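Local coordinates for protein putative NADP oxidoreductase BF3122 (Bacteroides fragilis, PDB 3D1L) that probably acts as an NADP-dependent oxidoreductase with a Rossmann-type dinucleotide-binding domain, its substrate and reaction being unknown, at residues B[18-32]-B[122-135]. Numbering follows the deposited sequence.
With MPR (2-mercapto-propion aldehyde), chain E.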
loop_
_atom_site.group_PDB
_atom_site.type_symbol
_atom_site.label_atom_id
_atom_site.label_comp_id
_atom_site.label_asym_id
_atom_site.label_seq_id
_atom_site.Cartn_x
_atom_site.Cartn_y
_atom_site.Cartn_z
ATOM N N ALA B 18 23.320 9.090 8.035
ATOM C CA ALA B 18 22.347 8.871 9.100
ATOM C C ALA B 18 20.907 8.898 8.563
ATOM O O ALA B 18 19.995 9.252 9.310
ATOM C CB ALA B 18 22.531 9.920 10.201
ATOM N N GLY B 19 20.712 8.516 7.291
ATOM C CA GLY B 19 19.399 8.579 6.630
ATOM C C GLY B 19 18.501 7.445 7.086
ATOM O O GLY B 19 18.746 6.861 8.159
ATOM N N ASN B 20 17.497 7.101 6.271
ATOM C CA ASN B 20 16.470 6.097 6.635
ATOM C C ASN B 20 17.015 4.709 6.900
ATOM O O ASN B 20 16.774 4.140 7.959
ATOM C CB ASN B 20 15.374 6.006 5.574
ATOM C CG ASN B 20 14.577 7.288 5.435
ATOM O OD1 ASN B 20 14.592 8.146 6.307
ATOM N ND2 ASN B 20 13.881 7.420 4.318
ATOM N N LEU B 21 17.765 4.179 5.940
ATOM C CA LEU B 21 18.394 2.853 6.035
ATOM C C LEU B 21 19.381 2.819 7.180
ATOM O O LEU B 21 19.361 1.901 7.996
ATOM C CB LEU B 21 19.070 2.468 4.690
ATOM C CG LEU B 21 19.851 1.134 4.553
ATOM C CD1 LEU B 21 19.960 0.704 3.082
ATOM C CD2 LEU B 21 21.235 1.168 5.204
ATOM N N ALA B 22 20.240 3.830 7.272
ATOM C CA ALA B 22 21.259 3.857 8.320
ATOM C C ALA B 22 20.622 3.911 9.727
ATOM O O ALA B 22 21.072 3.224 10.640
ATOM C CB ALA B 22 22.223 5.018 8.093
ATOM N N THR B 23 19.563 4.699 9.885
ATOM C CA THR B 23 18.834 4.805 11.149
ATOM C C THR B 23 18.315 3.440 11.594
ATOM O O THR B 23 18.582 2.996 12.712
ATOM C CB THR B 23 17.682 5.839 11.012
ATOM O OG1 THR B 23 18.247 7.150 10.830
ATOM C CG2 THR B 23 16.750 5.845 12.224
ATOM N N ASN B 24 17.625 2.750 10.698
ATOM C CA ASN B 24 17.094 1.432 10.995
ATOM C C ASN B 24 18.186 0.380 11.224
ATOM O O ASN B 24 18.104 -0.401 12.158
ATOM C CB ASN B 24 16.128 0.996 9.881
ATOM C CG ASN B 24 14.769 1.696 9.978
ATOM O OD1 ASN B 24 13.943 1.342 10.819
ATOM N ND2 ASN B 24 14.537 2.693 9.118
ATOM N N LEU B 25 19.208 0.377 10.375
ATOM C CA LEU B 25 20.318 -0.550 10.521
ATOM C C LEU B 25 21.069 -0.265 11.809
ATOM O O LEU B 25 21.490 -1.175 12.480
ATOM C CB LEU B 25 21.268 -0.469 9.324
ATOM C CG LEU B 25 22.521 -1.355 9.312
ATOM C CD1 LEU B 25 22.197 -2.863 9.474
ATOM C CD2 LEU B 25 23.316 -1.140 8.036
ATOM N N ALA B 26 21.247 1.001 12.158
ATOM C CA ALA B 26 21.914 1.322 13.440
ATOM C C ALA B 26 21.126 0.845 14.644
ATOM O O ALA B 26 21.706 0.292 15.561
ATOM C CB ALA B 26 22.247 2.827 13.553
ATOM N N LYS B 27 19.812 1.040 14.639
ATOM C CA LYS B 27 18.966 0.603 15.763
ATOM C C LYS B 27 18.983 -0.925 15.961
ATOM O O LYS B 27 19.082 -1.403 17.083
ATOM C CB LYS B 27 17.531 1.119 15.601
ATOM C CG LYS B 27 17.380 2.633 15.906
ATOM C CD LYS B 27 16.127 3.244 15.214
ATOM C CE LYS B 27 14.830 2.950 15.951
ATOM N NZ LYS B 27 13.664 3.751 15.442
ATOM N N ALA B 28 18.931 -1.674 14.857
ATOM C CA ALA B 28 18.970 -3.122 14.897
ATOM C C ALA B 28 20.312 -3.628 15.454
ATOM O O ALA B 28 20.329 -4.546 16.275
ATOM C CB ALA B 28 18.687 -3.695 13.525
ATOM N N LEU B 29 21.423 -3.012 15.033
ATOM C CA LEU B 29 22.750 -3.343 15.598
ATOM C C LEU B 29 22.842 -3.054 17.092
ATOM O O LEU B 29 23.274 -3.907 17.848
ATOM C CB LEU B 29 23.849 -2.601 14.856
ATOM C CG LEU B 29 24.059 -3.024 13.392
ATOM C CD1 LEU B 29 24.788 -1.908 12.610
ATOM C CD2 LEU B 29 24.819 -4.339 13.360
ATOM N N TYR B 30 22.447 -1.840 17.491
ATOM C CA TYR B 30 22.350 -1.398 18.899
ATOM C C TYR B 30 21.490 -2.315 19.795
ATOM O O TYR B 30 21.868 -2.639 20.932
ATOM C CB TYR B 30 21.820 0.050 18.912
ATOM C CG TYR B 30 21.429 0.605 20.242
ATOM C CD1 TYR B 30 22.397 1.009 21.162
ATOM C CD2 TYR B 30 20.085 0.761 20.580
ATOM C CE1 TYR B 30 22.045 1.534 22.375
ATOM C CE2 TYR B 30 19.717 1.288 21.794
ATOM C CZ TYR B 30 20.697 1.676 22.693
ATOM O OH TYR B 30 20.348 2.202 23.915
ATOM N N ARG B 31 20.331 -2.728 19.287
ATOM C CA ARG B 31 19.450 -3.640 20.017
ATOM C C ARG B 31 20.051 -5.031 20.185
ATOM O O ARG B 31 19.765 -5.723 21.174
ATOM C CB ARG B 31 18.077 -3.730 19.347
ATOM C CG ARG B 31 17.234 -2.494 19.585
ATOM C CD ARG B 31 16.078 -2.392 18.614
ATOM N NE ARG B 31 15.307 -1.179 18.902
ATOM C CZ ARG B 31 14.579 -0.502 18.013
ATOM N NH1 ARG B 31 14.514 -0.896 16.741
ATOM N NH2 ARG B 31 13.922 0.588 18.400
ATOM N N LYS B 32 20.874 -5.440 19.226
ATOM C CA LYS B 32 21.553 -6.732 19.310
ATOM C C LYS B 32 22.825 -6.677 20.140
ATOM O O LYS B 32 23.487 -7.707 20.363
ATOM C CB LYS B 32 21.828 -7.306 17.923
ATOM C CG LYS B 32 20.592 -7.906 17.282
ATOM C CD LYS B 32 20.000 -9.082 18.094
ATOM C CE LYS B 32 18.606 -9.438 17.588
ATOM N NZ LYS B 32 18.086 -10.708 18.191
ATOM N N PRO B 122 21.102 -4.262 3.169
ATOM C CA PRO B 122 19.785 -4.762 3.566
ATOM C C PRO B 122 18.698 -4.170 2.666
ATOM O O PRO B 122 18.553 -2.959 2.617
ATOM C CB PRO B 122 19.635 -4.267 5.009
ATOM C CG PRO B 122 20.475 -3.003 5.090
ATOM C CD PRO B 122 21.543 -3.109 3.986
HETATM N N MSE B 123 17.967 -5.024 1.950
HETATM C CA MSE B 123 17.006 -4.587 0.927
HETATM C C MSE B 123 15.622 -4.582 1.544
HETATM O O MSE B 123 15.038 -5.621 1.837
HETATM C CB MSE B 123 17.043 -5.551 -0.270
HETATM C CG MSE B 123 16.332 -5.050 -1.517
HETATM SE SE MSE B 123 16.448 -6.325 -2.983
HETATM C CE MSE B 123 15.501 -7.770 -2.115
ATOM N N GLN B 124 15.112 -3.393 1.770
ATOM C CA GLN B 124 13.819 -3.198 2.399
ATOM C C GLN B 124 13.522 -1.729 2.253
ATOM O O GLN B 124 14.431 -0.930 2.084
ATOM C CB GLN B 124 13.873 -3.603 3.893
ATOM C CG GLN B 124 12.525 -3.642 4.656
ATOM C CD GLN B 124 11.421 -4.338 3.875
ATOM O OE1 GLN B 124 10.900 -3.794 2.897
ATOM N NE2 GLN B 124 11.070 -5.552 4.289
ATOM N N THR B 125 12.248 -1.373 2.308
ATOM C CA THR B 125 11.854 0.010 2.319
ATOM C C THR B 125 12.017 0.500 3.772
ATOM O O THR B 125 11.529 -0.138 4.720
ATOM C CB THR B 125 10.440 0.161 1.724
ATOM O OG1 THR B 125 10.017 1.514 1.786
ATOM C CG2 THR B 125 9.429 -0.723 2.428
ATOM N N PHE B 126 12.747 1.597 3.956
ATOM C CA PHE B 126 13.047 2.090 5.326
ATOM C C PHE B 126 12.538 3.498 5.497
ATOM O O PHE B 126 12.586 4.286 4.573
ATOM C CB PHE B 126 14.557 2.116 5.594
ATOM C CG PHE B 126 15.194 0.758 5.674
ATOM C CD1 PHE B 126 14.946 -0.090 6.758
ATOM C CD2 PHE B 126 16.046 0.331 4.677
ATOM C CE1 PHE B 126 15.544 -1.310 6.841
ATOM C CE2 PHE B 126 16.651 -0.905 4.758
ATOM C CZ PHE B 126 16.405 -1.724 5.837
ATOM N N SER B 127 12.057 3.818 6.682
ATOM C CA SER B 127 11.662 5.180 7.019
ATOM C C SER B 127 12.076 5.360 8.459
ATOM O O SER B 127 12.074 4.401 9.223
ATOM C CB SER B 127 10.147 5.383 6.888
ATOM O OG SER B 127 9.736 5.410 5.524
ATOM N N LYS B 128 12.438 6.583 8.819
ATOM C CA LYS B 128 12.928 6.882 10.165
ATOM C C LYS B 128 11.887 6.649 11.261
ATOM O O LYS B 128 12.206 6.079 12.305
ATOM C CB LYS B 128 13.451 8.322 10.243
ATOM C CG LYS B 128 14.855 8.450 9.694
ATOM C CD LYS B 128 15.405 9.825 9.907
ATOM C CE LYS B 128 16.595 10.048 8.992
ATOM N NZ LYS B 128 16.974 11.490 8.943
ATOM N N GLN B 129 10.654 7.065 11.002
ATOM C CA GLN B 129 9.550 7.006 11.958
ATOM C C GLN B 129 8.882 5.628 12.026
ATOM O O GLN B 129 7.818 5.486 12.632
ATOM C CB GLN B 129 8.459 8.018 11.570
ATOM C CG GLN B 129 8.924 9.386 11.078
ATOM C CD GLN B 129 7.825 10.127 10.316
ATOM O OE1 GLN B 129 8.045 10.623 9.208
ATOM N NE2 GLN B 129 6.633 10.194 10.906
ATOM N N ARG B 130 9.464 4.628 11.369
ATOM C CA ARG B 130 8.805 3.340 11.199
ATOM C C ARG B 130 9.766 2.176 11.476
ATOM O O ARG B 130 10.819 2.043 10.828
ATOM C CB ARG B 130 8.187 3.275 9.789
ATOM C CG ARG B 130 7.898 1.907 9.238
ATOM C CD ARG B 130 6.588 1.337 9.719
ATOM N NE ARG B 130 6.525 -0.065 9.340
ATOM C CZ ARG B 130 5.679 -0.955 9.852
ATOM N NH1 ARG B 130 4.788 -0.595 10.777
ATOM N NH2 ARG B 130 5.735 -2.213 9.434
ATOM N N GLU B 131 9.388 1.355 12.454
ATOM C CA GLU B 131 10.192 0.222 12.923
ATOM C C GLU B 131 9.963 -0.991 12.044
ATOM O O GLU B 131 8.826 -1.260 11.645
ATOM C CB GLU B 131 9.802 -0.148 14.364
ATOM C CG GLU B 131 10.057 0.939 15.417
ATOM C CD GLU B 131 11.525 1.045 15.811
ATOM O OE1 GLU B 131 12.396 0.510 15.075
ATOM O OE2 GLU B 131 11.805 1.664 16.866
ATOM N N VAL B 132 11.024 -1.723 11.740
ATOM C CA VAL B 132 10.884 -2.938 10.925
ATOM C C VAL B 132 11.601 -4.107 11.554
ATOM O O VAL B 132 12.659 -3.942 12.148
ATOM C CB VAL B 132 11.401 -2.787 9.457
ATOM C CG1 VAL B 132 10.545 -1.835 8.707
ATOM C CG2 VAL B 132 12.839 -2.338 9.418
ATOM N N ASP B 133 11.014 -5.289 11.406
ATOM C CA ASP B 133 11.663 -6.503 11.816
ATOM C C ASP B 133 12.771 -6.846 10.816
ATOM O O ASP B 133 12.500 -7.274 9.663
ATOM C CB ASP B 133 10.639 -7.634 11.905
ATOM C CG ASP B 133 11.107 -8.775 12.802
ATOM O OD1 ASP B 133 12.180 -8.636 13.461
ATOM O OD2 ASP B 133 10.380 -9.800 12.856
ATOM N N PHE B 134 14.014 -6.628 11.251
ATOM C CA PHE B 134 15.188 -7.097 10.515
ATOM C C PHE B 134 15.279 -8.608 10.277
ATOM O O PHE B 134 15.928 -9.030 9.312
ATOM C CB PHE B 134 16.469 -6.575 11.153
ATOM C CG PHE B 134 16.960 -5.328 10.521
ATOM C CD1 PHE B 134 16.339 -4.105 10.800
ATOM C CD2 PHE B 134 18.000 -5.376 9.603
ATOM C CE1 PHE B 134 16.778 -2.950 10.197
ATOM C CE2 PHE B 134 18.450 -4.223 8.976
ATOM C CZ PHE B 134 17.839 -3.008 9.270
ATOM N N LYS B 135 14.616 -9.414 11.115
ATOM C CA LYS B 135 14.679 -10.875 10.966
ATOM C C LYS B 135 14.346 -11.351 9.552
ATOM O O LYS B 135 14.983 -12.284 9.042
ATOM C CB LYS B 135 13.833 -11.621 12.007
ATOM C CG LYS B 135 14.391 -11.513 13.444
ATOM C CD LYS B 135 15.661 -12.349 13.659
ATOM C CE LYS B 135 16.374 -11.961 14.969
ATOM N NZ LYS B 135 17.562 -12.819 15.254
HETATM C C1 MPR E . 15.009 0.587 -3.367
HETATM O O MPR E . 14.919 1.723 -3.916
HETATM C C2 MPR E . 13.882 -0.309 -2.952
HETATM C C3 MPR E . 14.183 -1.360 -1.894
HETATM S S3 MPR E . 12.696 -1.803 -0.941
HETATM O O HOH W 1 18.799 10.676 11.727
HETATM O O HOH W 2 11.733 9.208 6.748
HETATM O O HOH W 3 13.462 -0.556 12.539
HETATM O O HOH W 4 12.916 3.419 12.686
#
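Asn24 of helix 20-31 reaches into segment 122-135, the end of strand 117-122 and the loop that follows, which wraps along the helix toward strand 139-143. Its CB lies 3.5 Å from CD1 of Phe126. With chi1 at -76°, CG stands anti to the carbonyl carbon and carries the amide past the Phe126 ring, the two planes 28° apart. At the tip, ND2 gives a nearly straight bond (172°) to Ser127 O, 3.0 Å away; Ser127 O lies in the Asn24 amide plane, but ND2 approaches from above the Ser127 carbonyl plane. Another bond goes to Asn20 O one helical turn back; the two fix the amide's rotation. OD1 accepts from a water that also donates to Glu131 OE1 and accepts from Val132 N; a second water accepts from Lys27 NZ and lies within hydrogen-bonding reach of OD1 and Lys128 O.

Two phenylalanines of the loop pack on the helix beside this amide. Phe126 packs obliquely against Leu21, whose CB is 3.7 Å from its CD2. Phe134 receives Ala28 CB over one face, a CH-pi contact 3.9 Å from the centroid, and its CE2 meets Leu25 CD1.

On the outer side, Glu131 bends at chi2 toward the helix. Arg31 grips it end-on, NH1 to OE1 (3.0 Å) and NH2 to OE2 (2.8 Å), while Lys27 NZ adds a salt bridge to OE2 whose hydrogen bond is weak. In the same loop, Gln124 and Thr125 line the mercaptopropionaldehyde pocket and bond to the second subunit. The contact thus joins the helix of a probable Rossmann-type GxGxxA motif to the pocket loop through apolar packing, an amide that donates two hydrogen bonds and a carboxylate whose negative charge two cations would stabilise.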